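Local coordinates for BepC protein (Bartonella tribocorum, PDB 4WGJ) that probably transfers AMP from ATP to threonine or tyrosine residues of target proteins, this piece being its Fic domain with an ATP analogue bound, at residues A[134-139]-A[207-212]; A[144-149]-A[162-167]. All blocks are in the same frame, centred on the assembly; numbering follows the deposited sequence. Where two conformers were deposited one is given.

Interaction 1: residues A[134-139]-A[207-212]; sequences SHQEFA and LFEDIT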
ATOM      1  N   SER A 134       1.170  21.825 -11.420  1.00 21.83           N
ATOM      2  CA  SER A 134       0.368  21.537 -12.606  1.00 24.91           C
ATOM      3  C   SER A 134       0.015  20.053 -12.675  1.00 24.75           C
ATOM      4  O   SER A 134       0.510  19.255 -11.881  1.00 21.13           O
ATOM      5  CB  SER A 134       1.116  21.958 -13.871  1.00 26.90           C
ATOM      6  OG  SER A 134       2.235  21.111 -14.087  1.00 26.78           O
ATOM      7  N   HIS A 135      -0.851  19.701 -13.623  1.00 25.89           N
ATOM      8  CA  HIS A 135      -1.187  18.315 -13.919  1.00 27.17           C
ATOM      9  C   HIS A 135       0.063  17.464 -14.122  1.00 24.37           C
ATOM     10  O   HIS A 135       0.236  16.414 -13.483  1.00 24.14           O
ATOM     11  CB  HIS A 135      -2.074  18.245 -15.172  1.00 35.09           C
ATOM     12  CG  HIS A 135      -2.119  16.887 -15.805  1.00 38.39           C
ATOM     13  ND1 HIS A 135      -2.732  15.807 -15.210  1.00 32.48           N
ATOM     14  CD2 HIS A 135      -1.619  16.436 -16.981  1.00 41.04           C
ATOM     15  CE1 HIS A 135      -2.607  14.747 -15.990  1.00 37.64           C
ATOM     16  NE2 HIS A 135      -1.936  15.102 -17.071  1.00 40.36           N
ATOM     17  N   GLN A 136       0.935  17.933 -15.008  1.00 27.78           N
ATOM     18  CA  GLN A 136       2.134  17.195 -15.384  1.00 27.44           C
ATOM     19  C   GLN A 136       3.094  17.054 -14.211  1.00 23.68           C
ATOM     20  O   GLN A 136       3.650  15.980 -13.976  1.00 22.55           O
ATOM     21  CB  GLN A 136       2.842  17.885 -16.551  1.00 33.83           C
ATOM     22  CG  GLN A 136       4.016  17.097 -17.071  1.00 46.02           C
ATOM     23  CD  GLN A 136       3.610  15.702 -17.506  1.00 55.37           C
ATOM     24  OE1 GLN A 136       2.849  15.536 -18.462  1.00 61.90           O
ATOM     25  NE2 GLN A 136       4.103  14.692 -16.797  1.00 54.98           N
ATOM     26  N   GLU A 137       3.285  18.148 -13.482  1.00 23.22           N
ATOM     27  CA  GLU A 137       4.174  18.155 -12.328  1.00 24.16           C
ATOM     28  C   GLU A 137       3.660  17.244 -11.227  1.00 23.73           C
ATOM     29  O   GLU A 137       4.438  16.525 -10.598  1.00 17.78           O
ATOM     30  CB  GLU A 137       4.342  19.573 -11.790  1.00 22.07           C
ATOM     31  CG  GLU A 137       5.069  20.514 -12.736  1.00 27.77           C
ATOM     32  CD  GLU A 137       4.871  21.966 -12.359  1.00 33.02           C
ATOM     33  OE1 GLU A 137       3.991  22.245 -11.509  1.00 26.66           O
ATOM     34  OE2 GLU A 137       5.586  22.825 -12.916  1.00 35.40           O
ATOM     35  N   PHE A 138       2.356  17.284 -10.972  1.00 16.18           N
ATOM     36  CA  PHE A 138       1.805  16.406  -9.953  1.00 15.69           C
ATOM     37  C   PHE A 138       1.963  14.943 -10.356  1.00 15.46           C
ATOM     38  O   PHE A 138       2.359  14.116  -9.547  1.00 15.59           O
ATOM     39  CB  PHE A 138       0.327  16.684  -9.678  1.00 16.55           C
ATOM     40  CG  PHE A 138      -0.268  15.725  -8.686  1.00 15.38           C
ATOM     41  CD1 PHE A 138      -0.132  15.952  -7.324  1.00 15.02           C
ATOM     42  CD2 PHE A 138      -0.912  14.569  -9.111  1.00 16.34           C
ATOM     43  CE1 PHE A 138      -0.653  15.054  -6.400  1.00 16.51           C
ATOM     44  CE2 PHE A 138      -1.434  13.676  -8.195  1.00 15.20           C
ATOM     45  CZ  PHE A 138      -1.301  13.916  -6.843  1.00 13.06           C
ATOM     46  N   ALA A 139       1.649  14.628 -11.609  1.00 14.89           N
ATOM     47  CA  ALA A 139       1.709  13.240 -12.061  1.00 14.36           C
ATOM     48  C   ALA A 139       3.126  12.685 -11.919  1.00 18.32           C
ATOM     49  O   ALA A 139       3.327  11.539 -11.494  1.00 15.41           O
ATOM     50  CB  ALA A 139       1.225  13.135 -13.496  1.00 15.82           C
ATOM     51  N   LEU A 207       1.553   5.742 -16.241  1.00 10.52           N
ATOM     52  CA  LEU A 207       0.368   5.369 -15.483  0.51 10.74           C
ATOM     53  C   LEU A 207      -0.189   6.580 -14.744  1.00 11.53           C
ATOM     54  O   LEU A 207      -1.382   6.877 -14.817  1.00 11.27           O
ATOM     55  CB  LEU A 207       0.701   4.240 -14.504  0.51 10.88           C
ATOM     56  CG  LEU A 207      -0.431   3.739 -13.605  0.51 13.97           C
ATOM     57  CD1 LEU A 207      -1.610   3.291 -14.439  0.51 12.62           C
ATOM     58  CD2 LEU A 207       0.067   2.595 -12.726  0.51 15.08           C
ATOM     59  N   PHE A 208       0.676   7.298 -14.035  1.00 11.39           N
ATOM     60  CA  PHE A 208       0.175   8.443 -13.281  1.00 12.31           C
ATOM     61  C   PHE A 208      -0.270   9.591 -14.183  1.00 12.10           C
ATOM     62  O   PHE A 208      -1.180  10.338 -13.823  1.00 14.55           O
ATOM     63  CB  PHE A 208       1.210   8.890 -12.238  1.00 12.46           C
ATOM     64  CG  PHE A 208       1.067   8.135 -10.952  1.00 13.77           C
ATOM     65  CD1 PHE A 208       1.577   6.851 -10.834  1.00 10.73           C
ATOM     66  CD2 PHE A 208       0.321   8.657  -9.901  1.00 15.21           C
ATOM     67  CE1 PHE A 208       1.398   6.120  -9.662  1.00 12.59           C
ATOM     68  CE2 PHE A 208       0.131   7.934  -8.733  1.00 16.16           C
ATOM     69  CZ  PHE A 208       0.673   6.661  -8.612  1.00 15.70           C
ATOM     70  N   GLU A 209       0.315   9.714 -15.369  1.00 12.48           N
ATOM     71  CA  GLU A 209      -0.205  10.664 -16.345  1.00 15.66           C
ATOM     72  C   GLU A 209      -1.627  10.253 -16.756  1.00 18.05           C
ATOM     73  O   GLU A 209      -2.508  11.101 -16.935  1.00 18.77           O
ATOM     74  CB  GLU A 209       0.722  10.744 -17.568  1.00 22.30           C
ATOM     75  CG  GLU A 209       0.097  11.383 -18.795  1.00 35.99           C
ATOM     76  CD  GLU A 209      -0.297  12.827 -18.561  1.00 45.58           C
ATOM     77  OE1 GLU A 209       0.404  13.511 -17.779  1.00 48.87           O
ATOM     78  OE2 GLU A 209      -1.303  13.276 -19.156  1.00 44.38           O
ATOM     79  N   ASP A 210      -1.858   8.948 -16.864  1.00 15.81           N
ATOM     80  CA  ASP A 210      -3.132   8.445 -17.366  1.00 14.46           C
ATOM     81  C   ASP A 210      -4.257   8.521 -16.329  1.00 14.60           C
ATOM     82  O   ASP A 210      -5.435   8.563 -16.704  1.00 18.72           O
ATOM     83  CB  ASP A 210      -2.987   6.995 -17.850  1.00 18.17           C
ATOM     84  CG  ASP A 210      -2.138   6.871 -19.115  1.00 24.64           C
ATOM     85  OD1 ASP A 210      -2.053   7.849 -19.885  1.00 21.86           O
ATOM     86  OD2 ASP A 210      -1.571   5.779 -19.344  1.00 22.75           O
ATOM     87  N   ILE A 211      -3.911   8.548 -15.044  1.00 14.22           N
ATOM     88  CA  ILE A 211      -4.935   8.473 -13.999  1.00 14.42           C
ATOM     89  C   ILE A 211      -5.152   9.791 -13.255  1.00 19.54           C
ATOM     90  O   ILE A 211      -6.054   9.889 -12.426  1.00 21.21           O
ATOM     91  CB  ILE A 211      -4.597   7.383 -12.956  1.00 17.64           C
ATOM     92  CG1 ILE A 211      -3.372   7.786 -12.134  1.00 18.45           C
ATOM     93  CG2 ILE A 211      -4.410   6.022 -13.639  1.00 22.22           C
ATOM     94  CD1 ILE A 211      -2.980   6.782 -11.050  1.00 19.55           C
ATOM     95  N   THR A 212      -4.332  10.797 -13.559  1.00 14.69           N
ATOM     96  CA  THR A 212      -4.410  12.112 -12.906  1.00 16.82           C
ATOM     97  C   THR A 212      -5.234  13.103 -13.739  1.00 20.81           C
ATOM     98  O   THR A 212      -4.981  13.265 -14.933  1.00 22.27           O
ATOM     99  CB  THR A 212      -2.991  12.681 -12.673  1.00 19.50           C
ATOM    100  OG1 THR A 212      -2.303  11.858 -11.722  1.00 24.88           O
ATOM    101  CG2 THR A 212      -3.041  14.114 -12.145  1.00 23.84           C
TER
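Turned away from its own backbone N at chi1 162°, the imidazole of His135 reaches across to Glu209, whose chain starts out extended and then bends at chi2 to bring the carboxylate round to meet it. The bond from His135 NE2 to Glu209 OE2 is 2.8 Å long and almost straight, 176° at the hydrogen. Glu209 OE2 lies in the plane of the ring, while the carboxylate plane stands nearly perpendicular to it, and OE2 is met on its syn side, though well out of the carboxylate plane. At the same ring edge, CE1 comes to 3.0 Å from Thr212 O. This is where helix 135-152, begun by a Ser134/Glu137 capping box, passes the end of helix 202-211 in the Fic fold, the short segments running at 132° to each other. Thr212, just past that end, donates OG1 to Phe208 O at 2.8 Å, which helps hold its rotation and sends CG2 between two rings: 3.5 Å from His135 ND1 and 3.7 Å from Phe138 CD2. Phe138 also stacks on His176 of strand 176-178. Deeper in, Ala139 and Phe208 bring their CA atoms to 5.2 Å, and Ala139 O touches Phe208 CB at 3.5 Å.

Interaction 2: residues A[144-149]-A[162-167]; sequences DVFMAL and ANRMFM. With GLY (glycine), chain D; ANP (phosphoaminophosphonic acid-adenylate ester), chain B.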
ATOM      1  N   ASP A 144       6.742   9.183  -8.260  1.00 12.28           N
ATOM      2  CA  ASP A 144       7.896   8.976  -7.379  1.00 11.52           C
ATOM      3  C   ASP A 144       7.426   8.579  -5.976  1.00 11.20           C
ATOM      4  O   ASP A 144       7.995   7.683  -5.344  1.00 12.80           O
ATOM      5  CB  ASP A 144       8.770  10.240  -7.292  1.00 14.92           C
ATOM      6  CG  ASP A 144       9.533  10.530  -8.578  1.00 24.61           C
ATOM      7  OD1 ASP A 144       9.838   9.583  -9.339  1.00 21.23           O
ATOM      8  OD2 ASP A 144       9.848  11.714  -8.814  1.00 27.84           O
ATOM      9  N   VAL A 145       6.395   9.252  -5.485  1.00 10.12           N
ATOM     10  CA  VAL A 145       5.886   8.947  -4.147  1.00 11.84           C
ATOM     11  C   VAL A 145       5.358   7.514  -4.113  1.00 13.05           C
ATOM     12  O   VAL A 145       5.612   6.744  -3.179  1.00 12.62           O
ATOM     13  CB  VAL A 145       4.757   9.924  -3.730  1.00  9.88           C
ATOM     14  CG1 VAL A 145       4.063   9.435  -2.467  1.00  8.98           C
ATOM     15  CG2 VAL A 145       5.328  11.302  -3.498  1.00 13.37           C
ATOM     16  N   PHE A 146       4.632   7.147  -5.155  1.00 10.31           N
ATOM     17  CA  PHE A 146       4.020   5.823  -5.197  1.00  9.51           C
ATOM     18  C   PHE A 146       5.081   4.735  -5.276  1.00  9.14           C
ATOM     19  O   PHE A 146       4.957   3.690  -4.631  1.00 11.35           O
ATOM     20  CB  PHE A 146       3.077   5.722  -6.390  1.00 11.46           C
ATOM     21  CG  PHE A 146       2.292   4.452  -6.435  1.00 13.57           C
ATOM     22  CD1 PHE A 146       1.320   4.186  -5.475  1.00 10.08           C
ATOM     23  CD2 PHE A 146       2.497   3.537  -7.452  1.00 13.47           C
ATOM     24  CE1 PHE A 146       0.573   3.016  -5.522  1.00 12.89           C
ATOM     25  CE2 PHE A 146       1.768   2.360  -7.505  1.00 16.13           C
ATOM     26  CZ  PHE A 146       0.795   2.097  -6.553  1.00 14.36           C
ATOM     27  N   MET A 147       6.103   4.963  -6.099  1.00  9.07           N
ATOM     28  CA  MET A 147       7.192   3.992  -6.186  1.00 10.99           C
ATOM     29  C   MET A 147       7.898   3.828  -4.844  1.00 15.36           C
ATOM     30  O   MET A 147       8.346   2.716  -4.504  1.00 11.62           O
ATOM     31  CB  MET A 147       8.191   4.394  -7.281  1.00 10.50           C
ATOM     32  CG  MET A 147       7.604   4.214  -8.691  1.00 10.41           C
ATOM     33  SD  MET A 147       8.783   4.523 -10.011  1.00 16.95           S
ATOM     34  CE  MET A 147       8.931   6.310  -9.913  1.00 20.43           C
ATOM     35  N   ALA A 148       8.003   4.917  -4.081  1.00 10.20           N
ATOM     36  CA  ALA A 148       8.618   4.832  -2.753  1.00 13.58           C
ATOM     37  C   ALA A 148       7.743   3.996  -1.818  1.00 12.62           C
ATOM     38  O   ALA A 148       8.249   3.159  -1.073  1.00 12.57           O
ATOM     39  CB  ALA A 148       8.853   6.212  -2.162  1.00 13.20           C
ATOM     40  N   LEU A 149       6.434   4.236  -1.843  1.00 10.48           N
ATOM     41  CA  LEU A 149       5.510   3.432  -1.047  1.00 10.78           C
ATOM     42  C   LEU A 149       5.577   1.962  -1.424  1.00 10.59           C
ATOM     43  O   LEU A 149       5.557   1.081  -0.556  1.00 12.23           O
ATOM     44  CB  LEU A 149       4.072   3.936  -1.221  1.00 10.53           C
ATOM     45  CG  LEU A 149       3.763   5.282  -0.554  1.00 13.26           C
ATOM     46  CD1 LEU A 149       2.420   5.816  -1.056  1.00 13.40           C
ATOM     47  CD2 LEU A 149       3.734   5.151   0.971  1.00 12.85           C
ATOM     48  N   ALA A 162      -3.652  -0.085   0.095  1.00  9.11           N
ATOM     49  CA  ALA A 162      -3.395   1.043   0.981  1.00  9.54           C
ATOM     50  C   ALA A 162      -2.616   2.152   0.267  1.00  9.08           C
ATOM     51  O   ALA A 162      -2.913   3.341   0.427  1.00  9.87           O
ATOM     52  CB  ALA A 162      -2.651   0.591   2.227  1.00 10.62           C
ATOM     53  N   ASN A 163      -1.611   1.766  -0.514  1.00  9.06           N
ATOM     54  CA  ASN A 163      -0.790   2.733  -1.227  1.00  8.38           C
ATOM     55  C   ASN A 163      -1.605   3.514  -2.262  1.00 10.37           C
ATOM     56  O   ASN A 163      -1.417   4.724  -2.446  1.00 11.52           O
ATOM     57  CB  ASN A 163       0.372   2.022  -1.928  1.00  9.48           C
ATOM     58  CG  ASN A 163       1.433   1.537  -0.967  1.00 14.22           C
ATOM     59  OD1 ASN A 163       1.482   1.960   0.187  1.00 13.36           O
ATOM     60  ND2 ASN A 163       2.316   0.653  -1.453  1.00 14.26           N
ATOM     61  N   ARG A 164      -2.480   2.816  -2.978  1.00 10.57           N
ATOM     62  CA  ARG A 164      -3.314   3.502  -3.966  1.00 10.08           C
ATOM     63  C   ARG A 164      -4.260   4.501  -3.288  1.00 10.78           C
ATOM     64  O   ARG A 164      -4.434   5.624  -3.771  1.00  9.09           O
ATOM     65  CB  ARG A 164      -4.078   2.486  -4.817  1.00 11.94           C
ATOM     66  CG  ARG A 164      -3.103   1.668  -5.671  1.00 14.86           C
ATOM     67  CD  ARG A 164      -3.759   0.924  -6.815  1.00 17.29           C
ATOM     68  NE  ARG A 164      -4.685  -0.101  -6.370  1.00 16.41           N
ATOM     69  CZ  ARG A 164      -4.340  -1.351  -6.052  1.00 20.37           C
ATOM     70  NH1 ARG A 164      -3.066  -1.745  -6.119  1.00 18.36           N
ATOM     71  NH2 ARG A 164      -5.279  -2.207  -5.669  1.00 21.51           N
ATOM     72  N   MET A 165      -4.838   4.128  -2.154  1.00  8.79           N
ATOM     73  CA  MET A 165      -5.683   5.081  -1.435  1.00 12.15           C
ATOM     74  C   MET A 165      -4.871   6.278  -0.918  1.00 11.82           C
ATOM     75  O   MET A 165      -5.331   7.420  -0.960  1.00  9.37           O
ATOM     76  CB  MET A 165      -6.414   4.390  -0.277  1.00  9.45           C
ATOM     77  CG  MET A 165      -7.265   5.332   0.557  1.00  9.88           C
ATOM     78  SD  MET A 165      -8.610   6.100  -0.402  1.00 13.43           S
ATOM     79  CE  MET A 165      -9.541   4.650  -0.861  1.00 17.82           C
ATOM     80  N   PHE A 166      -3.660   6.018  -0.424  1.00  9.97           N
ATOM     81  CA  PHE A 166      -2.772   7.109  -0.028  1.00  9.24           C
ATOM     82  C   PHE A 166      -2.635   8.126  -1.172  1.00 10.50           C
ATOM     83  O   PHE A 166      -2.676   9.342  -0.954  1.00 10.03           O
ATOM     84  CB  PHE A 166      -1.409   6.539   0.367  1.00  8.54           C
ATOM     85  CG  PHE A 166      -0.448   7.538   0.975  1.00  9.88           C
ATOM     86  CD1 PHE A 166       0.313   8.381   0.171  1.00  9.39           C
ATOM     87  CD2 PHE A 166      -0.236   7.562   2.349  1.00 12.72           C
ATOM     88  CE1 PHE A 166       1.233   9.260   0.727  1.00 11.19           C
ATOM     89  CE2 PHE A 166       0.679   8.441   2.918  1.00 11.65           C
ATOM     90  CZ  PHE A 166       1.423   9.288   2.109  1.00 11.77           C
ATOM     91  N   MET A 167      -2.490   7.622  -2.392  1.00 11.08           N
ATOM     92  CA  MET A 167      -2.343   8.505  -3.548  1.00  9.86           C
ATOM     93  C   MET A 167      -3.637   9.253  -3.867  1.00  9.59           C
ATOM     94  O   MET A 167      -3.596  10.420  -4.253  1.00 11.44           O
ATOM     95  CB  MET A 167      -1.886   7.720  -4.780  1.00  9.43           C
ATOM     96  CG  MET A 167      -0.534   7.000  -4.605  1.00 10.20           C
ATOM     97  SD  MET A 167       0.772   8.023  -3.918  1.00 13.43           S
ATOM     98  CE  MET A 167       0.929   9.326  -5.143  1.00 13.99           C
TER
HETATM   99  N   GLY D 303      -4.765  -4.151  -9.122  1.00 52.65           N
HETATM  100  CA  GLY D 303      -5.879  -3.362  -9.614  1.00 57.77           C
HETATM  101  C   GLY D 303      -5.534  -1.889  -9.701  1.00 70.66           C
HETATM  102  O   GLY D 303      -6.354  -1.047 -10.073  1.00 67.45           O
HETATM  103  OXT GLY D 303      -4.407  -1.500  -9.396  1.00 76.56           O
HETATM  104  PG  ANP B 301      -3.475  -5.647  -4.928  1.00 28.78           P
HETATM  105  O1G ANP B 301      -4.944  -5.090  -4.817  1.00 26.38           O
HETATM  106  O2G ANP B 301      -3.436  -6.586  -6.102  1.00 27.88           O
HETATM  107  O3G ANP B 301      -2.500  -4.438  -5.168  1.00 24.13           O
HETATM  108  PB  ANP B 301      -2.664  -5.965  -2.074  1.00 19.43           P
HETATM  109  O1B ANP B 301      -3.458  -4.717  -1.870  1.00 15.64           O
HETATM  110  O2B ANP B 301      -2.963  -7.044  -0.993  1.00 22.33           O
HETATM  111  N3B ANP B 301      -3.019  -6.619  -3.588  1.00 18.77           N
HETATM  112  PA  ANP B 301       0.040  -6.672  -1.773  1.00 17.96           P
HETATM  113  O1A ANP B 301      -0.278  -8.000  -2.363  1.00 20.06           O
HETATM  114  O2A ANP B 301       0.579  -6.682  -0.348  1.00 12.82           O
HETATM  115  O3A ANP B 301      -1.139  -5.613  -1.920  1.00 18.35           O
HETATM  116  O5' ANP B 301       1.094  -5.962  -2.725  1.00 19.30           O
HETATM  117  C5' ANP B 301       0.795  -5.865  -4.138  1.00 23.95           C
HETATM  118  C4' ANP B 301       1.667  -4.830  -4.803  1.00 26.81           C
HETATM  119  O4' ANP B 301       2.954  -5.415  -5.133  1.00 27.73           O
HETATM  120  C3' ANP B 301       1.088  -4.289  -6.116  1.00 28.20           C
HETATM  121  O3' ANP B 301       1.244  -2.878  -6.239  1.00 27.18           O
HETATM  122  C2' ANP B 301       1.888  -5.049  -7.177  1.00 27.43           C
HETATM  123  O2' ANP B 301       1.960  -4.361  -8.420  1.00 28.82           O
HETATM  124  C1' ANP B 301       3.246  -5.140  -6.490  1.00 26.95           C
HETATM  125  N9  ANP B 301       4.102  -6.191  -7.036  1.00 25.77           N
HETATM  126  C8  ANP B 301       3.714  -7.434  -7.466  1.00 30.62           C
HETATM  127  N7  ANP B 301       4.694  -8.167  -7.936  1.00 31.53           N
HETATM  128  C5  ANP B 301       5.808  -7.350  -7.810  1.00 23.41           C
HETATM  129  C6  ANP B 301       7.167  -7.535  -8.136  1.00 23.86           C
HETATM  130  N6  ANP B 301       7.653  -8.658  -8.670  1.00 22.70           N
HETATM  131  N1  ANP B 301       8.018  -6.515  -7.886  1.00 23.07           N
HETATM  132  C2  ANP B 301       7.535  -5.389  -7.356  1.00 27.21           C
HETATM  133  N3  ANP B 301       6.278  -5.100  -7.010  1.00 20.63           N
HETATM  134  C4  ANP B 301       5.459  -6.126  -7.262  1.00 19.46           C
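Val145 opens the contact by laying CG1 alongside the thioether of Met167, 3.9 Å from SD, with Phe166 CE1 a little further off. One residue on, Phe146 swings its ring across the neighbouring helix: with CG anti to the backbone N (chi1 -174°), CD1 comes down on Met167 CG at 3.5 Å and CE1 meets Asn163 CB at 3.7 Å. The CG methylene of Arg164 adds a third contact to the same end of the ring, and Met167 SD stands off its edge, 5.5 Å from the centroid, in a Met-aromatic contact. Leu149, one turn beyond Val145, pushes CD1 onto Phe166 CD1 at 3.5 Å, while its CB slides past Asn163 OD1. The amide nitrogen of Asn163 has its polar partner in Glu150, whose other carboxylate oxygen is hydrogen-bonded to the nucleotide.

Arg164, whose CG packs on Phe146, bends at chi3 and holds the gamma-phosphate of the ATP analogue with two nearly straight hydrogen bonds, NH1 to O3G at 2.9 Å and NH2 to O1G at 3.0 Å. A bound glycine lays its carboxylate oxygen OXT over the centre of the guanidinium face. The end of the connecting turn (Lys157, Gly158) and the first residues of helix 159-174 (Asn159, Gly160, Arg161) hydrogen-bond the analogue, consistent with the Fic motif, whose loop and helix N-terminus bind the nucleotide phosphates.

The two segments run close to antiparallel, at 155°, with their axes 10.0 Å apart. Leu120 and Leu124 of helix 111-126 close over Val145, Leu149 and Phe166, and Leu62 of helix 59-70 touches Leu149, Asn163 and Phe166; on the Phe146 side lie Met188 of helix 185-198 and Phe208 of helix 202-211.

Helix 135-152 serves both contacts: its first turns meet helix 202-211 in interaction 1, and a later part faces helix 159-174 in interaction 2. Phe208 joins them directly, its CZ lying 3.4 Å from Phe146 CB and its CE2 3.9 Å from Met167 CE. Interaction 1 lies toward the edge of the domain, partly buried, and sets a histidine-carboxylate bond beside a small apolar patch. Interaction 2 is wholly buried near the middle of the chain; mostly carbon and sulfur meet between its helices, while the guanidinium of Arg164 reaches into the nucleotide pocket. The centres of interactions 1 and 2 are about 14 Å apart.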